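Local structure of RNA methyltransferase, TrmH family (2I6D) at residues Met47-Ala52 with Val67-Ser72. The protein probably methylates RNA, as a member of the knotted TrmH (SpoU) family of SAM-dependent methyltransferases. Numbering follows the deposited sequence.
Sequences MLVGTA and VELPES
Val49 and Gly50 pair with Val67 and Glu68 in a worked example of parallel strand pairing, with three backbone hydrogen bonds supplying the ladder. Val67 N donates to Leu48 O and Gly50 N to Val67 O, the latter at 3.1 Å. Leu69 N then donates to Gly50 O from 37° above the carbonyl plane. One step on, Ala52 N is 4.2 Å from Leu69 O and a water bridges the two, accepting from the first and donating to the second, while another water joins Thr51 OG1 to the carboxylate oxygen Glu71 OE1.

Apolar packing occupies one face. Val49 and Val67 stand side by side, CG2 of Val49 lying 4.0 Å from CB of Val67. On the opposite face, where Gly50 offers no side chain, the extended Glu68 (CG anti to N, chi1 176°) reaches over the start of helix 52-56, CG against Ala52 N and CD 3.7 Å from Ala52 CB.

Thr51 sits at the N-cap position of helix 52-56, which links the two parallel strands as a beta-alpha-beta unit in the putative substrate-binding domain. Strand 65-69 forms the sheet's edge within the chain, whereas strand 87-92 flanks 45-51 on its other side; Leu55 covers Leu48 and Glu68, and Leu5 touches Val67.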
# COMPACT_ATOMS: atom_id res chain seq x y z
N MSE A 47 20.19 6.01 -1.51
CA MSE A 47 20.65 6.83 -2.61
C MSE A 47 19.62 7.92 -2.91
O MSE A 47 18.42 7.68 -2.83
CB MSE A 47 20.88 5.95 -3.84
CG MSE A 47 21.09 6.71 -5.13
SE MSE A 47 21.78 5.52 -6.56
CE MSE A 47 23.67 5.80 -6.26
N LEU A 48 20.11 9.11 -3.24
CA LEU A 48 19.24 10.25 -3.56
C LEU A 48 19.89 10.99 -4.72
O LEU A 48 21.02 11.44 -4.62
CB LEU A 48 19.06 11.16 -2.35
CG LEU A 48 18.08 12.31 -2.52
CD1 LEU A 48 16.64 11.78 -2.75
CD2 LEU A 48 18.13 13.21 -1.29
N VAL A 49 19.17 11.09 -5.83
CA VAL A 49 19.73 11.62 -7.08
C VAL A 49 18.78 12.73 -7.52
O VAL A 49 17.56 12.52 -7.58
CB VAL A 49 19.76 10.51 -8.11
CG1 VAL A 49 20.02 11.02 -9.48
CG2 VAL A 49 20.84 9.49 -7.73
N GLY A 50 19.30 13.92 -7.76
CA GLY A 50 18.43 15.00 -8.18
C GLY A 50 19.20 16.21 -8.62
O GLY A 50 20.41 16.27 -8.48
N THR A 51 18.48 17.20 -9.14
CA THR A 51 19.08 18.48 -9.46
C THR A 51 19.29 19.24 -8.16
O THR A 51 18.60 18.97 -7.17
CB THR A 51 18.18 19.31 -10.37
OG1 THR A 51 16.89 19.46 -9.74
CG2 THR A 51 18.02 18.65 -11.73
N ALA A 52 20.24 20.18 -8.17
CA ALA A 52 20.53 21.01 -7.00
C ALA A 52 19.27 21.61 -6.36
O ALA A 52 19.14 21.60 -5.13
CB ALA A 52 21.53 22.13 -7.37
N VAL A 67 23.70 12.24 -5.27
CA VAL A 67 24.32 12.64 -6.54
C VAL A 67 23.57 13.85 -7.03
O VAL A 67 22.38 13.76 -7.28
CB VAL A 67 24.28 11.54 -7.65
CG1 VAL A 67 25.03 12.00 -8.90
CG2 VAL A 67 24.86 10.20 -7.15
N GLU A 68 24.25 14.99 -7.15
CA GLU A 68 23.62 16.17 -7.72
C GLU A 68 23.83 16.13 -9.22
O GLU A 68 24.97 16.05 -9.68
CB GLU A 68 24.20 17.47 -7.13
CG GLU A 68 23.63 18.76 -7.75
CD GLU A 68 24.51 19.99 -7.49
OE1 GLU A 68 24.63 20.39 -6.31
OE2 GLU A 68 25.07 20.56 -8.46
N LEU A 69 22.74 16.20 -9.98
CA LEU A 69 22.79 16.12 -11.43
C LEU A 69 22.51 17.47 -12.09
O LEU A 69 21.75 18.28 -11.54
CB LEU A 69 21.77 15.08 -11.92
CG LEU A 69 22.07 13.63 -11.54
CD1 LEU A 69 20.93 12.77 -11.99
CD2 LEU A 69 23.35 13.13 -12.15
N PRO A 70 23.10 17.72 -13.27
CA PRO A 70 22.85 19.01 -13.89
C PRO A 70 21.42 19.08 -14.40
O PRO A 70 20.79 18.05 -14.62
CB PRO A 70 23.83 19.03 -15.08
CG PRO A 70 24.01 17.59 -15.42
CD PRO A 70 23.97 16.86 -14.10
N GLU A 71 20.94 20.31 -14.58
CA GLU A 71 19.65 20.60 -15.20
C GLU A 71 19.49 19.85 -16.54
O GLU A 71 18.39 19.39 -16.87
CB GLU A 71 19.56 22.11 -15.45
CG GLU A 71 18.19 22.73 -15.21
CD GLU A 71 17.60 22.37 -13.85
OE1 GLU A 71 16.61 21.60 -13.83
OE2 GLU A 71 18.13 22.82 -12.81
N SER A 72 20.59 19.70 -17.27
CA SER A 72 20.56 19.01 -18.57
C SER A 72 20.38 17.49 -18.52
O SER A 72 20.08 16.88 -19.55
CB SER A 72 21.84 19.31 -19.34
OG SER A 72 22.95 18.74 -18.67
O HOH W 1 15.20 20.88 -11.17
O HOH W 2 21.48 20.89 -10.61